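Local coordinates for protein Rik1-associated factor 1 (Schizosaccharomyces pombe, PDB 4O9D) that contributes, through the WD-repeat beta-propeller in this chain, to the Clr4 methyltransferase complex, which methylates histone H3 to establish heterochromatin, at residues Cys96-Gly100 with Asp140-Leu144; Asn101-Tyr105 with Thr158-Gly163; Asn374-Met378 with Val403-Ser407. One frame throughout, in Å; residues are numbered along the deposited sequence.

Contact 1: Cys96-Gly100 with Asp140-Leu144; sequences CFSKG and DDDLL
K99 and D142 bring the two backbones nearest, their CA atoms 5.6 Å apart, where the turn leaving strand 87-97 faces the turn that joins strands 133-138 and 144-148. The D142 carboxylate carries the polar half of the contact. The residue sits in a left-handed backbone conformation (phi 65°), and its CG turns anti to its own N (chi1 -153°), which sends the carboxylate across to the other turn. There OD1 of D142 accepts from the backbone N of K99 at 2.8 Å, a nearly straight bond (164°) that arrives from well above the carboxylate plane. This amide bond is the clear one; the OG of S98 lies 3.0 Å from the same D142 OD1 in a weak hydrogen bond. D142 OD2 is hydrogen-bonded to Y105 OH. K99 lays its CB and CG beside OD1, but a bend at chi2 leads the rest of the chain off, leaving K99 NZ 5.7 Å from D140 OD1; any attraction between the two charges is probably modest. Beside these polar groups, C96 SG packs against L144 CD1 at 3.9 Å, an apolar touch close to the strands themselves. The arrangement belongs to the interface between adjacent blades of a WD40 beta-propeller: here the turn between strands 133-138 and 144-148 meets the turn between strands 87-97 and 103-108 through D142.

Contact 2: Asn101-Tyr105 with Thr158-Gly163; sequences NLFLY and TDNSTG
L102 opens the contact lightly, its CD1 reaching the carbonyl O of N160 at 3.8 Å. F103 does most of the work. Its CG stands anti to the carbonyl carbon (chi1 -59°), and the ring enters the bend formed by residues 159-163. CA of G163 lies over one face in a CH-pi contact, 3.6 Å from the ring centroid of F103, while the carbonyl O atoms of N160 and S161 meet the edge. F103 CZ comes within 3.2 Å of G163 N. A side chain at G163 would collide with the ring, and the positive phi (90°) would also press a CB against the preceding carbonyl O. D159 shapes the bend: its OD1 accepts from S161 N in an Asx turn, from T162 N in the wider Asx motif, and from S161 OG as a further donor. An alanine in place of F103 would likely leave the G163 CA without its aromatic cover and open a gap beneath the bend. Y105 OH and T158 OG1 are 2.8 Å apart in a hydrogen bond, and the tyrosine OH is also bonded to D142 OD2. The contact combines a closely fitted ring with a tyrosine-threonine hydroxyl pair, so the loop is probably positioned by shape as much as by polarity.

Contact 3: Asn374-Met378 with Val403-Ser407; sequences NFTEM and VNMYS. With EDO (1,2-ethanediol), chain E.
F375 and Y406 form the aromatic part of the contact, an edge-to-face (T-shaped) pair with centroids 4.9 Å apart and planes at 66°. The edge of F375 points at Y406, with CE2 above the centre of the tyrosine ring. CG of F375 lies anti to its backbone N (chi1 178°), which swings the ring off strand 371-377 toward strand 403-407. Elsewhere Y406 makes a second edge-to-face pair with F416. Hydrogen bonding centres on the tyrosine hydroxyl: T376 OG1 is 2.9 Å from Y406 OH, and either group could be the donor. N404 ND2 adds a weak bond of 3.4 Å to Y406 OH, while N404 OD1 bonds to H25 of strand 21-26. Van der Waals packing is added by M378, bent at chi3, whose CE lies 3.5 Å from N404 ND2. Away from this interface, the backbone N of N374 donates to O1 of an ethanediol, probably from the crystallisation liquor, at 2.8 Å. Y406 is therefore gripped both over its ring and at its hydroxyl, which should limit its freedom to turn, and its buried OH finds polar partners on its own strand and on the neighbouring blade.

Overall arrangement
From the N terminus, strand 21-26 first joins the sheet of strands 382-387, 393-398 and 403-407, so the chain's start completes its last full blade. Contact 1 then closes a loop from residues 96-100 to 140-144, and contact 2 opens at 101 before that loop ends and closes at 158-163; their segments alternate, so the two loops cross. Both tie the blade holding strands 87-97 and 103-108 to the one holding strands 144-148 and 153-158, and they meet through Y105 and D142, their centres about 8 Å apart. Contact 3 follows in series, closing a shorter loop from residues 374-378 to 403-407; its centre lies about 28 Å from that of contact 1, and it joins the last two blades.

Contact 1: Cys96-Gly100 with Asp140-Leu144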
loop_
_atom_site.group_PDB
_atom_site.type_symbol
_atom_site.label_atom_id
_atom_site.label_comp_id
_atom_site.label_asym_id
_atom_site.label_seq_id
_atom_site.Cartn_x
_atom_site.Cartn_y
_atom_site.Cartn_z
ATOM N N CYS A 96 3.711 0.304 8.709
ATOM C CA CYS A 96 5.025 0.664 8.214
ATOM C C CYS A 96 5.973 0.699 9.394
ATOM O O CYS A 96 5.583 1.064 10.501
ATOM C CB CYS A 96 4.991 2.015 7.501
ATOM S SG CYS A 96 4.193 3.316 8.441
ATOM N N PHE A 97 7.207 0.300 9.152
ATOM C CA PHE A 97 8.229 0.306 10.190
ATOM C C PHE A 97 8.832 1.690 10.336
ATOM O O PHE A 97 8.967 2.427 9.356
ATOM C CB PHE A 97 9.335 -0.683 9.833
ATOM C CG PHE A 97 8.980 -2.118 10.118
ATOM C CD1 PHE A 97 9.175 -2.649 11.387
ATOM C CD2 PHE A 97 8.459 -2.937 9.130
ATOM C CE1 PHE A 97 8.869 -3.969 11.659
ATOM C CE2 PHE A 97 8.139 -4.271 9.407
ATOM C CZ PHE A 97 8.351 -4.779 10.675
ATOM N N SER A 98 9.202 2.032 11.567
ATOM C CA SER A 98 9.821 3.314 11.861
ATOM C C SER A 98 11.175 3.460 11.198
ATOM O O SER A 98 11.899 2.476 11.014
ATOM C CB SER A 98 9.984 3.461 13.379
ATOM O OG SER A 98 10.864 4.513 13.664
ATOM N N LYS A 99 11.546 4.692 10.856
ATOM C CA LYS A 99 12.842 4.936 10.206
ATOM C C LYS A 99 14.021 4.605 11.145
ATOM O O LYS A 99 15.127 4.312 10.687
ATOM C CB LYS A 99 12.934 6.385 9.718
ATOM C CG LYS A 99 11.866 6.753 8.682
ATOM C CD LYS A 99 11.795 5.709 7.564
ATOM C CE LYS A 99 10.981 6.211 6.363
ATOM N NZ LYS A 99 11.151 5.321 5.164
ATOM N N GLY A 100 13.778 4.656 12.453
ATOM C CA GLY A 100 14.790 4.290 13.438
ATOM C C GLY A 100 14.863 2.785 13.707
ATOM O O GLY A 100 15.646 2.330 14.542
ATOM N N ASP A 140 10.789 11.290 6.017
ATOM C CA ASP A 140 12.204 10.985 6.205
ATOM C C ASP A 140 12.593 11.104 7.672
ATOM O O ASP A 140 13.523 10.432 8.111
ATOM C CB ASP A 140 13.094 11.928 5.390
ATOM C CG ASP A 140 12.976 11.702 3.891
ATOM O OD1 ASP A 140 12.471 10.626 3.471
ATOM O OD2 ASP A 140 13.409 12.610 3.146
ATOM N N ASP A 141 11.893 11.958 8.421
ATOM C CA ASP A 141 12.188 12.141 9.851
ATOM C C ASP A 141 11.196 11.415 10.758
ATOM O O ASP A 141 10.964 11.848 11.893
ATOM C CB ASP A 141 12.212 13.634 10.225
ATOM C CG ASP A 141 13.429 14.361 9.665
ATOM O OD1 ASP A 141 14.388 13.677 9.246
ATOM O OD2 ASP A 141 13.434 15.616 9.647
ATOM N N ASP A 142 10.610 10.329 10.254
ATOM C CA ASP A 142 9.724 9.460 11.033
ATOM C C ASP A 142 8.406 10.120 11.504
ATOM O O ASP A 142 7.780 9.627 12.444
ATOM C CB ASP A 142 10.464 8.853 12.253
ATOM C CG ASP A 142 9.866 7.493 12.688
ATOM O OD1 ASP A 142 9.722 6.616 11.801
ATOM O OD2 ASP A 142 9.533 7.291 13.895
ATOM N N LEU A 143 7.986 11.212 10.865
ATOM C CA LEU A 143 6.658 11.780 11.106
ATOM C C LEU A 143 5.640 10.869 10.437
ATOM O O LEU A 143 5.817 10.467 9.273
ATOM C CB LEU A 143 6.555 13.195 10.530
ATOM C CG LEU A 143 5.345 14.062 10.901
ATOM C CD1 LEU A 143 5.251 14.337 12.441
ATOM C CD2 LEU A 143 5.402 15.383 10.105
ATOM N N LEU A 144 4.581 10.531 11.159
ATOM C CA LEU A 144 3.595 9.581 10.636
ATOM C C LEU A 144 2.308 10.282 10.145
ATOM O O LEU A 144 1.659 10.996 10.914
ATOM C CB LEU A 144 3.273 8.547 11.708
ATOM C CG LEU A 144 2.278 7.448 11.328
ATOM C CD1 LEU A 144 2.889 6.525 10.335
ATOM C CD2 LEU A 144 1.824 6.678 12.576
#

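Contact 2: Asn101-Tyr105 with Thr158-Gly163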
loop_
_atom_site.group_PDB
_atom_site.type_symbol
_atom_site.label_atom_id
_atom_site.label_comp_id
_atom_site.label_asym_id
_atom_site.label_seq_id
_atom_site.Cartn_x
_atom_site.Cartn_y
_atom_site.Cartn_z
ATOM N N ASN A 101 14.034 2.013 13.007
ATOM C CA ASN A 101 14.064 0.549 13.093
ATOM C C ASN A 101 13.617 -0.045 14.429
ATOM O O ASN A 101 13.741 -1.255 14.630
ATOM C CB ASN A 101 15.477 0.012 12.793
ATOM C CG ASN A 101 15.865 0.125 11.320
ATOM O OD1 ASN A 101 15.527 -0.741 10.501
ATOM N ND2 ASN A 101 16.620 1.168 10.988
ATOM N N LEU A 102 13.106 0.764 15.352
ATOM C CA LEU A 102 12.693 0.206 16.645
ATOM C C LEU A 102 11.219 -0.174 16.701
ATOM O O LEU A 102 10.827 -1.078 17.452
ATOM C CB LEU A 102 13.009 1.189 17.775
ATOM C CG LEU A 102 14.483 1.254 18.163
ATOM C CD1 LEU A 102 14.672 2.195 19.351
ATOM C CD2 LEU A 102 15.010 -0.147 18.481
ATOM N N PHE A 103 10.392 0.510 15.914
ATOM C CA PHE A 103 8.950 0.415 16.115
ATOM C C PHE A 103 8.196 0.079 14.841
ATOM O O PHE A 103 8.688 0.325 13.740
ATOM C CB PHE A 103 8.424 1.742 16.692
ATOM C CG PHE A 103 9.062 2.111 18.021
ATOM C CD1 PHE A 103 8.687 1.456 19.190
ATOM C CD2 PHE A 103 10.046 3.092 18.091
ATOM C CE1 PHE A 103 9.285 1.778 20.416
ATOM C CE2 PHE A 103 10.648 3.415 19.310
ATOM C CZ PHE A 103 10.264 2.763 20.468
ATOM N N LEU A 104 7.010 -0.497 15.023
ATOM C CA LEU A 104 6.076 -0.749 13.931
ATOM C C LEU A 104 4.797 0.074 14.154
ATOM O O LEU A 104 4.214 0.028 15.232
ATOM C CB LEU A 104 5.725 -2.236 13.871
ATOM C CG LEU A 104 4.670 -2.654 12.838
ATOM C CD1 LEU A 104 5.186 -2.476 11.399
ATOM C CD2 LEU A 104 4.178 -4.114 13.065
ATOM N N TYR A 105 4.362 0.811 13.128
ATOM C CA TYR A 105 3.116 1.571 13.187
ATOM C C TYR A 105 1.994 0.846 12.415
ATOM O O TYR A 105 2.187 0.453 11.250
ATOM C CB TYR A 105 3.342 2.966 12.577
ATOM C CG TYR A 105 4.510 3.740 13.153
ATOM C CD1 TYR A 105 4.562 4.041 14.511
ATOM C CD2 TYR A 105 5.538 4.204 12.342
ATOM C CE1 TYR A 105 5.617 4.765 15.046
ATOM C CE2 TYR A 105 6.605 4.932 12.862
ATOM C CZ TYR A 105 6.637 5.222 14.223
ATOM O OH TYR A 105 7.685 5.959 14.777
ATOM N N THR A 158 6.472 10.575 17.342
ATOM C CA THR A 158 6.649 9.556 18.381
ATOM C C THR A 158 8.020 9.665 19.029
ATOM O O THR A 158 8.995 9.976 18.353
ATOM C CB THR A 158 6.496 8.099 17.809
ATOM O OG1 THR A 158 7.517 7.840 16.825
ATOM C CG2 THR A 158 5.127 7.909 17.180
ATOM N N ASP A 159 8.100 9.400 20.333
ATOM C CA ASP A 159 9.399 9.355 21.000
ATOM C C ASP A 159 10.339 8.357 20.334
ATOM O O ASP A 159 9.973 7.211 20.107
ATOM C CB ASP A 159 9.249 8.981 22.469
ATOM C CG ASP A 159 10.543 9.203 23.249
ATOM O OD1 ASP A 159 11.468 8.364 23.132
ATOM O OD2 ASP A 159 10.644 10.242 23.945
ATOM N N ASN A 160 11.559 8.796 20.038
ATOM C CA ASN A 160 12.523 7.970 19.300
ATOM C C ASN A 160 12.947 6.710 20.038
ATOM O O ASN A 160 13.292 5.698 19.417
ATOM C CB ASN A 160 13.789 8.773 18.981
ATOM C CG ASN A 160 13.567 9.815 17.903
ATOM O OD1 ASN A 160 12.448 10.016 17.429
ATOM N ND2 ASN A 160 14.645 10.496 17.513
ATOM N N SER A 161 12.935 6.764 21.361
ATOM C CA SER A 161 13.400 5.630 22.140
ATOM C C SER A 161 12.267 4.863 22.837
ATOM O O SER A 161 12.424 3.669 23.108
ATOM C CB SER A 161 14.445 6.088 23.162
ATOM O OG SER A 161 13.836 6.826 24.191
ATOM N N THR A 162 11.134 5.517 23.119
ATOM C CA THR A 162 10.040 4.834 23.830
ATOM C C THR A 162 8.828 4.445 22.956
ATOM O O THR A 162 8.060 3.549 23.319
ATOM C CB THR A 162 9.493 5.662 25.033
ATOM O OG1 THR A 162 8.639 6.704 24.554
ATOM C CG2 THR A 162 10.631 6.258 25.900
ATOM N N GLY A 163 8.616 5.146 21.845
ATOM C CA GLY A 163 7.494 4.816 20.971
ATOM C C GLY A 163 6.217 5.569 21.329
ATOM O O GLY A 163 5.218 5.511 20.596
#

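Contact 3: Asn374-Met378 with Val403-Ser407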
loop_
_atom_site.group_PDB
_atom_site.type_symbol
_atom_site.label_atom_id
_atom_site.label_comp_id
_atom_site.label_asym_id
_atom_site.label_seq_id
_atom_site.Cartn_x
_atom_site.Cartn_y
_atom_site.Cartn_z
ATOM N N ASN A 374 5.921 -16.366 -16.298
ATOM C CA ASN A 374 5.152 -16.496 -15.075
ATOM C C ASN A 374 6.157 -16.749 -13.962
ATOM O O ASN A 374 6.972 -17.659 -14.065
ATOM C CB ASN A 374 4.142 -17.644 -15.178
ATOM C CG ASN A 374 2.990 -17.330 -16.131
ATOM O OD1 ASN A 374 2.795 -16.189 -16.521
ATOM N ND2 ASN A 374 2.206 -18.346 -16.485
ATOM N N PHE A 375 6.132 -15.920 -12.920
ATOM C CA PHE A 375 7.058 -16.074 -11.800
ATOM C C PHE A 375 6.607 -17.190 -10.889
ATOM O O PHE A 375 7.407 -18.031 -10.470
ATOM C CB PHE A 375 7.170 -14.787 -10.970
ATOM C CG PHE A 375 8.072 -14.927 -9.780
ATOM C CD1 PHE A 375 9.443 -15.015 -9.941
ATOM C CD2 PHE A 375 7.547 -14.986 -8.490
ATOM C CE1 PHE A 375 10.279 -15.162 -8.832
ATOM C CE2 PHE A 375 8.386 -15.131 -7.366
ATOM C CZ PHE A 375 9.736 -15.227 -7.535
ATOM N N THR A 376 5.324 -17.184 -10.557
ATOM C CA THR A 376 4.797 -18.204 -9.675
ATOM C C THR A 376 3.297 -18.262 -9.830
ATOM O O THR A 376 2.716 -17.425 -10.514
ATOM C CB THR A 376 5.190 -17.943 -8.201
ATOM O OG1 THR A 376 4.860 -19.083 -7.410
ATOM C CG2 THR A 376 4.484 -16.684 -7.631
ATOM N N GLU A 377 2.701 -19.315 -9.273
ATOM C CA GLU A 377 1.262 -19.528 -9.281
ATOM C C GLU A 377 0.788 -19.865 -7.862
ATOM O O GLU A 377 1.277 -20.827 -7.228
ATOM C CB GLU A 377 0.859 -20.657 -10.225
ATOM C CG GLU A 377 -0.609 -21.020 -10.025
ATOM C CD GLU A 377 -1.165 -21.936 -11.078
ATOM O OE1 GLU A 377 -0.393 -22.407 -11.940
ATOM O OE2 GLU A 377 -2.385 -22.190 -11.035
ATOM N N MET A 378 -0.142 -19.069 -7.350
ATOM C CA MET A 378 -0.672 -19.308 -6.008
ATOM C C MET A 378 -2.036 -20.004 -6.116
ATOM O O MET A 378 -2.614 -20.065 -7.197
ATOM C CB MET A 378 -0.721 -17.986 -5.199
ATOM C CG MET A 378 0.700 -17.491 -4.768
ATOM S SD MET A 378 0.694 -16.320 -3.428
ATOM C CE MET A 378 0.340 -17.388 -2.044
ATOM N N VAL A 403 0.567 -17.002 2.433
ATOM C CA VAL A 403 1.622 -16.015 2.243
ATOM C C VAL A 403 2.909 -16.710 1.799
ATOM O O VAL A 403 3.499 -17.485 2.567
ATOM C CB VAL A 403 1.880 -15.224 3.552
ATOM C CG1 VAL A 403 3.042 -14.223 3.377
ATOM C CG2 VAL A 403 0.638 -14.504 3.952
ATOM N N ASN A 404 3.325 -16.465 0.555
ATOM C CA ASN A 404 4.591 -16.994 0.064
ATOM C C ASN A 404 5.706 -15.959 0.078
ATOM O O ASN A 404 5.543 -14.853 -0.438
ATOM C CB ASN A 404 4.435 -17.564 -1.357
ATOM C CG ASN A 404 3.572 -18.814 -1.386
ATOM O OD1 ASN A 404 3.207 -19.346 -0.344
ATOM N ND2 ASN A 404 3.254 -19.288 -2.577
ATOM N N MET A 405 6.840 -16.327 0.667
ATOM C CA MET A 405 8.030 -15.477 0.660
ATOM C C MET A 405 9.151 -16.057 -0.213
ATOM O O MET A 405 9.562 -17.221 -0.021
ATOM C CB MET A 405 8.595 -15.313 2.074
ATOM C CG MET A 405 7.886 -14.311 2.968
ATOM S SD MET A 405 9.090 -13.342 3.935
ATOM C CE MET A 405 8.014 -12.112 4.647
ATOM N N TYR A 406 9.665 -15.238 -1.133
ATOM C CA TYR A 406 10.768 -15.633 -2.005
ATOM C C TYR A 406 12.005 -14.835 -1.628
ATOM O O TYR A 406 11.906 -13.656 -1.322
ATOM C CB TYR A 406 10.394 -15.413 -3.472
ATOM C CG TYR A 406 9.114 -16.115 -3.845
ATOM C CD1 TYR A 406 7.882 -15.566 -3.510
ATOM C CD2 TYR A 406 9.132 -17.343 -4.516
ATOM C CE1 TYR A 406 6.699 -16.217 -3.833
ATOM C CE2 TYR A 406 7.964 -17.993 -4.844
ATOM C CZ TYR A 406 6.755 -17.430 -4.502
ATOM O OH TYR A 406 5.582 -18.079 -4.800
ATOM N N SER A 407 13.170 -15.476 -1.627
ATOM C CA SER A 407 14.395 -14.782 -1.244
ATOM C C SER A 407 15.554 -15.182 -2.147
ATOM O O SER A 407 15.507 -16.203 -2.820
ATOM C CB SER A 407 14.752 -15.095 0.211
ATOM O OG SER A 407 15.846 -14.310 0.642
HETATM C C1 EDO E . 5.153 -18.937 -18.313
HETATM O O1 EDO E . 6.466 -18.625 -17.853
HETATM C C2 EDO E . 5.138 -19.112 -19.831
HETATM O O2 EDO E . 3.804 -18.880 -20.293
#